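Local coordinates for protein triacylglycerol lipase (Yarrowia lipolytica, PDB 3O0D) that probably hydrolyses the ester bonds of triacylglycerols, as an extracellular, glycosylated lipase of the alpha/beta-hydrolase fold, at residues T106-D109 against L110-N113; Q131-N134 against N135-Q139. One frame throughout, in Å; residues are numbered along the deposited sequence. Where two conformers were deposited one is given.

Contact 1 (T106-D109 against L110-N113); sequences TNFD and LAAN. With NAG (2-acetamido-2-deoxy-beta-D-glucopyranose), chain H; NAG (2-acetamido-2-deoxy-beta-D-glucopyranose), chain I.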
loop_
_atom_site.group_PDB
_atom_site.type_symbol
_atom_site.label_atom_id
_atom_site.label_comp_id
_atom_site.label_asym_id
_atom_site.label_seq_id
_atom_site.Cartn_x
_atom_site.Cartn_y
_atom_site.Cartn_z
ATOM N N THR A 106 3.626 -8.832 -16.927
ATOM C CA THR A 106 2.498 -9.748 -17.194
ATOM C C THR A 106 1.200 -8.969 -17.196
ATOM O O THR A 106 1.086 -8.010 -16.387
ATOM C CB THR A 106 2.384 -10.693 -16.012
ATOM O OG1 THR A 106 3.579 -11.472 -15.881
ATOM C CG2 THR A 106 1.102 -11.611 -16.067
ATOM N N ASN A 107 0.192 -9.368 -18.006
ATOM C CA ASN A 107 -1.064 -8.631 -18.016
ATOM C C ASN A 107 -1.814 -8.853 -16.736
ATOM O O ASN A 107 -1.988 -10.008 -16.303
ATOM C CB ASN A 107 -1.980 -8.968 -19.236
ATOM C CG ASN A 107 -2.976 -7.828 -19.543
ATOM O OD1 ASN A 107 -3.933 -7.586 -18.798
ATOM N ND2 ASN A 107 -2.718 -7.096 -20.628
ATOM N N PHE A 108 -2.289 -7.761 -16.099
ATOM C CA PHE A 108 -3.043 -7.938 -14.836
ATOM C C PHE A 108 -4.301 -8.787 -14.997
ATOM O O PHE A 108 -4.790 -9.352 -14.019
ATOM C CB PHE A 108 -3.409 -6.579 -14.144
ATOM C CG PHE A 108 -3.900 -6.723 -12.718
ATOM C CD1 PHE A 108 -3.269 -7.562 -11.819
ATOM C CD2 PHE A 108 -5.010 -5.991 -12.253
ATOM C CE1 PHE A 108 -3.749 -7.713 -10.494
ATOM C CE2 PHE A 108 -5.457 -6.138 -10.958
ATOM C CZ PHE A 108 -4.852 -6.992 -10.087
ATOM N N ASP A 109 -4.816 -8.929 -16.241
ATOM C CA ASP A 109 -5.989 -9.782 -16.396
ATOM C C ASP A 109 -5.695 -11.286 -16.197
ATOM O O ASP A 109 -6.616 -12.111 -16.073
ATOM C CB ASP A 109 -6.788 -9.477 -17.696
ATOM C CG ASP A 109 -6.012 -9.807 -18.966
ATOM O OD1 ASP A 109 -5.147 -10.712 -18.910
ATOM O OD2 ASP A 109 -6.276 -9.155 -20.033
ATOM N N LEU A 110 -4.435 -11.657 -16.078
ATOM C CA LEU A 110 -4.120 -13.017 -15.678
ATOM C C LEU A 110 -4.298 -13.265 -14.196
ATOM O O LEU A 110 -4.280 -14.405 -13.761
ATOM C CB LEU A 110 -2.717 -13.418 -16.181
ATOM C CG LEU A 110 -2.622 -13.382 -17.732
ATOM C CD1 LEU A 110 -1.156 -13.484 -18.154
ATOM C CD2 LEU A 110 -3.487 -14.472 -18.432
ATOM N N ALA A 111 -4.498 -12.191 -13.402
ATOM C CA ALA A 111 -4.572 -12.338 -11.935
ATOM C C ALA A 111 -5.958 -12.789 -11.501
ATOM O O ALA A 111 -6.940 -12.580 -12.239
ATOM C CB ALA A 111 -4.265 -11.001 -11.296
ATOM N N ALA A 112 -6.055 -13.363 -10.310
ATOM C CA ALA A 112 -7.329 -13.889 -9.788
ATOM C C ALA A 112 -8.435 -12.801 -9.772
ATOM O O ALA A 112 -8.195 -11.622 -9.397
ATOM C CB ALA A 112 -7.169 -14.438 -8.401
ATOM N N ASN A 113 -9.656 -13.228 -10.160
ATOM C CA ASN A 113 -10.817 -12.325 -10.140
ATOM C C ASN A 113 -10.825 -11.164 -11.107
ATOM O O ASN A 113 -11.757 -10.334 -11.086
ATOM C CB ASN A 113 -11.097 -11.811 -8.673
ATOM C CG ASN A 113 -12.554 -11.921 -8.315
ATOM O OD1 ASN A 113 -13.256 -12.809 -8.857
ATOM N ND2 ASN A 113 -13.053 -11.019 -7.424
HETATM C C1 NAG H . -14.455 -11.163 -7.072
HETATM C C2 NAG H . -14.713 -10.336 -5.792
HETATM C C3 NAG H . -16.213 -10.327 -5.527
HETATM C C4 NAG H . -16.982 -9.820 -6.751
HETATM C C5 NAG H . -16.633 -10.751 -7.887
HETATM C C6 NAG H . -17.418 -10.575 -9.201
HETATM C C7 NAG H . -12.932 -10.387 -4.096
HETATM C C8 NAG H . -12.391 -11.028 -2.851
HETATM N N2 NAG H . -14.062 -10.893 -4.603
HETATM O O3 NAG H . -16.455 -9.496 -4.376
HETATM O O4 NAG H . -18.385 -9.963 -6.508
HETATM O O5 NAG H . -15.213 -10.616 -8.114
HETATM O O6 NAG H . -17.462 -9.222 -9.483
HETATM O O7 NAG H . -12.349 -9.464 -4.638
HETATM C C1 NAG I . -4.076 -16.420 -9.736
HETATM C C2 NAG I . -3.377 -17.067 -10.927
HETATM C C3 NAG I . -4.444 -17.783 -11.747
HETATM C C4 NAG I . -5.357 -18.704 -10.938
HETATM C C5 NAG I . -5.930 -17.964 -9.730
HETATM C C6 NAG I . -6.593 -18.833 -8.669
HETATM C C7 NAG I . -1.366 -15.965 -11.722
HETATM C C8 NAG I . -0.712 -14.990 -12.621
HETATM N N2 NAG I . -2.706 -16.108 -11.770
HETATM O O3 NAG I . -3.847 -18.498 -12.843
HETATM O O4 NAG I . -6.419 -19.037 -11.824
HETATM O O5 NAG I . -4.868 -17.331 -9.014
HETATM O O6 NAG I . -7.482 -17.985 -7.976
HETATM O O7 NAG I . -0.681 -16.619 -10.958
HETATM O O HOH W 1 -7.773 -13.549 -14.414
#
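F108 and A111 meet across a tight turn, the methyl CB of A111 lying obliquely to the phenyl ring, 3.4 Å from CE1 of F108. With CG anti to the backbone N (chi1 -167°), beside the carbonyl carbon, the ring is carried forward to A111. The same ring also meets Y133 edge-to-face and packs on L170 and I173 of helix 163-177. At the start of the turn, the side chains of T106 and L110 cross at about a right angle, with CG2 of T106 3.6 Å from CD1 of L110. The backbone between them is closed by two successive i to i+3 bonds, those of a short 3-10 turn: L110 N donates to N107 O at 3.0 Å, and A111 N to F108 O at 2.9 Å. N107 folds its amide over the start of the turn, where OD1 takes the N-H of D109 in its carbonyl plane, on a lone pair, at 3.0 Å and nearly straight (169°). Further along, the carbonyl of L110 receives N2 of the sugar attached to N134, an almost linear bond of 3.1 Å from NAG (chain I) N2 to L110 O. N113 carries its own N-acetylglucosamine, joined covalently through ND2. The arrangement is an Asx turn leading from the end of strand 105-107 into a short 3-10 turn, followed by a surface loop with an N-glycosylation site at N113.

Contact 2 (Q131-N134 against N135-Q139); sequences QSYN and NTYNQ. With NAG (2-acetamido-2-deoxy-beta-D-glucopyranose), chain I; NAG (2-acetamido-2-deoxy-beta-D-glucopyranose), chain H.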
loop_
_atom_site.group_PDB
_atom_site.type_symbol
_atom_site.label_atom_id
_atom_site.label_comp_id
_atom_site.label_asym_id
_atom_site.label_seq_id
_atom_site.Cartn_x
_atom_site.Cartn_y
_atom_site.Cartn_z
ATOM N N GLN A 131 2.011 -12.140 -8.251
ATOM C CA GLN A 131 1.977 -13.207 -7.305
ATOM C C GLN A 131 1.573 -12.788 -5.855
ATOM O O GLN A 131 0.905 -13.537 -5.121
ATOM C CB GLN A 131 3.339 -13.929 -7.249
ATOM C CG GLN A 131 3.451 -15.036 -6.191
ATOM C CD GLN A 131 2.405 -16.140 -6.324
ATOM O OE1 GLN A 131 1.850 -16.358 -7.405
ATOM N NE2 GLN A 131 2.118 -16.823 -5.221
ATOM N N SER A 132 2.060 -11.642 -5.411
ATOM C CA SER A 132 1.722 -11.154 -4.079
ATOM C C SER A 132 0.195 -10.911 -3.979
ATOM O O SER A 132 -0.421 -11.270 -2.987
ATOM C CB SER A 132 2.464 -9.848 -3.832
ATOM O OG SER A 132 3.847 -10.019 -4.142
ATOM N N TYR A 133 -0.312 -10.304 -5.040
ATOM C CA TYR A 133 -1.808 -10.021 -5.170
ATOM C C TYR A 133 -2.521 -11.394 -5.192
ATOM O O TYR A 133 -3.436 -11.655 -4.452
ATOM C CB TYR A 133 -2.158 -9.209 -6.402
ATOM C CG TYR A 133 -3.639 -9.452 -6.636
ATOM C CD1 TYR A 133 -4.568 -8.829 -5.846
ATOM C CD2 TYR A 133 -4.075 -10.266 -7.712
ATOM C CE1 TYR A 133 -5.989 -9.087 -6.019
ATOM C CE2 TYR A 133 -5.457 -10.514 -7.887
ATOM C CZ TYR A 133 -6.383 -9.926 -7.068
ATOM O OH TYR A 133 -7.740 -10.162 -7.272
ATOM N N ASN A 134 -2.035 -12.323 -6.006
ATOM C CA ASN A 134 -2.724 -13.592 -6.042
ATOM C C ASN A 134 -2.718 -14.341 -4.801
ATOM O O ASN A 134 -3.691 -15.017 -4.466
ATOM C CB ASN A 134 -2.130 -14.457 -7.214
ATOM C CG ASN A 134 -3.091 -14.684 -8.304
ATOM O OD1 ASN A 134 -3.715 -13.774 -8.850
ATOM N ND2 ASN A 134 -3.158 -15.982 -8.702
ATOM N N ASN A 135 -1.578 -14.322 -4.120
ATOM C CA ASN A 135 -1.417 -14.998 -2.905
ATOM C C ASN A 135 -2.312 -14.374 -1.829
ATOM O O ASN A 135 -2.771 -15.043 -0.936
ATOM C CB ASN A 135 0.098 -15.041 -2.480
ATOM C CG ASN A 135 0.345 -15.967 -1.394
ATOM O OD1 ASN A 135 0.000 -17.236 -1.456
ATOM N ND2 ASN A 135 0.979 -15.496 -0.368
ATOM N N THR A 136 -2.531 -13.091 -1.917
ATOM C CA THR A 136 -3.512 -12.483 -0.958
ATOM C C THR A 136 -4.962 -13.011 -1.276
ATOM O O THR A 136 -5.616 -13.526 -0.386
ATOM C CB THR A 136 -3.553 -10.955 -1.060
ATOM O OG1 THR A 136 -2.254 -10.404 -1.039
ATOM C CG2 THR A 136 -4.365 -10.351 0.180
ATOM N N TYR A 137 -5.331 -12.967 -2.533
ATOM C CA TYR A 137 -6.680 -13.387 -2.970
ATOM C C TYR A 137 -6.940 -14.858 -2.560
ATOM O O TYR A 137 -7.966 -15.234 -1.930
ATOM C CB TYR A 137 -6.838 -13.139 -4.449
ATOM C CG TYR A 137 -8.261 -13.418 -4.896
ATOM C CD1 TYR A 137 -9.215 -12.403 -4.949
ATOM C CD2 TYR A 137 -8.644 -14.707 -5.164
ATOM C CE1 TYR A 137 -10.542 -12.684 -5.299
ATOM C CE2 TYR A 137 -9.961 -15.009 -5.498
ATOM C CZ TYR A 137 -10.897 -13.986 -5.568
ATOM O OH TYR A 137 -12.192 -14.319 -5.941
ATOM N N ASN A 138 -5.955 -15.724 -2.875
ATOM C CA ASN A 138 -6.170 -17.116 -2.589
ATOM C C ASN A 138 -6.225 -17.453 -1.167
ATOM O O ASN A 138 -6.806 -18.487 -0.825
ATOM C CB ASN A 138 -5.125 -17.999 -3.313
ATOM C CG ASN A 138 -5.243 -17.934 -4.822
ATOM O OD1 ASN A 138 -4.244 -18.136 -5.518
ATOM N ND2 ASN A 138 -6.417 -17.683 -5.349
ATOM N N GLN A 139 -5.639 -16.601 -0.247
ATOM C CA GLN A 139 -5.708 -16.885 1.163
ATOM C C GLN A 139 -6.908 -16.264 1.906
ATOM O O GLN A 139 -7.335 -16.765 2.926
ATOM C CB GLN A 139 -4.439 -16.382 1.887
ATOM C CG GLN A 139 -3.108 -17.194 1.519
ATOM C CD GLN A 139 -1.961 -16.709 2.336
ATOM O OE1 GLN A 139 -1.788 -17.089 3.500
ATOM N NE2 GLN A 139 -1.196 -15.828 1.760
HETATM C C1 NAG I . -4.076 -16.420 -9.736
HETATM C C2 NAG I . -3.377 -17.067 -10.927
HETATM C C3 NAG I . -4.444 -17.783 -11.747
HETATM C C4 NAG I . -5.357 -18.704 -10.938
HETATM C C5 NAG I . -5.930 -17.964 -9.730
HETATM C C6 NAG I . -6.593 -18.833 -8.669
HETATM C C7 NAG I . -1.366 -15.965 -11.722
HETATM C C8 NAG I . -0.712 -14.990 -12.621
HETATM N N2 NAG I . -2.706 -16.108 -11.770
HETATM O O3 NAG I . -3.847 -18.498 -12.843
HETATM O O4 NAG I . -6.419 -19.037 -11.824
HETATM O O5 NAG I . -4.868 -17.331 -9.014
HETATM O O6 NAG I . -7.482 -17.985 -7.976
HETATM O O7 NAG I . -0.681 -16.619 -10.958
HETATM C C1 NAG H . -14.455 -11.163 -7.072
HETATM C C2 NAG H . -14.713 -10.336 -5.792
HETATM C C3 NAG H . -16.213 -10.327 -5.527
HETATM C C4 NAG H . -16.982 -9.820 -6.751
HETATM C C5 NAG H . -16.633 -10.751 -7.887
HETATM C C6 NAG H . -17.418 -10.575 -9.201
HETATM C C7 NAG H . -12.932 -10.387 -4.096
HETATM C C8 NAG H . -12.391 -11.028 -2.851
HETATM N N2 NAG H . -14.062 -10.893 -4.603
HETATM O O3 NAG H . -16.455 -9.496 -4.376
HETATM O O4 NAG H . -18.385 -9.963 -6.508
HETATM O O5 NAG H . -15.213 -10.616 -8.114
HETATM O O6 NAG H . -17.462 -9.222 -9.483
HETATM O O7 NAG H . -12.349 -9.464 -4.638
#
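T136 and S132 form a doubled link in the helix: the carbonyl O of S132 accepts the backbone N of T136 at 3.0 Å and also its hydroxyl OG1 at 2.8 Å, the two donors arriving from opposite faces of the carbonyl plane. The hydroxyl can turn back along the helix because OG1 lies beside its own backbone N (chi1 -48°). Regular i to i+4 backbone bonds flank this pair, the one from Y137 N to Y133 O being the straightest at 170°. The carbohydrate adds a polar grip on another side. N134 is bonded through ND2 to C1 of its N-acetylglucosamine, and one turn later N138 ND2 donates to O6 of that sugar (NAG, chain I) at 2.9 Å. The amide oxygen of N134 accepts the backbone N-H of A112, and the hydroxyl of Y133 is hydrogen-bonded to the carbonyl O of A112. Y133 and Y137 lie side by side and point the same way, OH of Y133 coming obliquely to the second ring, 3.5 Å from CD1 of Y137. Further out on that ring, CE1 of Y137 touches the acetyl methyl C8 of the other sugar (NAG, chain H) at 3.5 Å. An alanine in place of Y137 would probably leave that acetyl methyl and the hydroxyl end of Y133 without their packing partner, opening a gap between them. Q131, bent at chi2, brings NE2 to 3.8 Å from CB of N135, though its amide bonds chiefly to D67. Helix 127-150 thus has Y133 and T136 packed on helix 163-177, while S132, N135 and T136 rest on strand 68-75.

Contact 1 comes first along the chain, at the end of strand 105-107 and in the loop that follows, and contact 2 comes later within helix 127-150, reached through strand 124-126, the antiparallel partner of 105-107. Their centres lie about 11 Å apart, on the same side of the chain's centre, and they touch directly through A112, where the loop runs along the helix. Two sugars bridge them as well, since each contact carries one glycosylated asparagine and touches the glycan of the other. The two glycans thus sit at the outer margin of a loop-helix unit whose inner side is buried against the rest of this lipase.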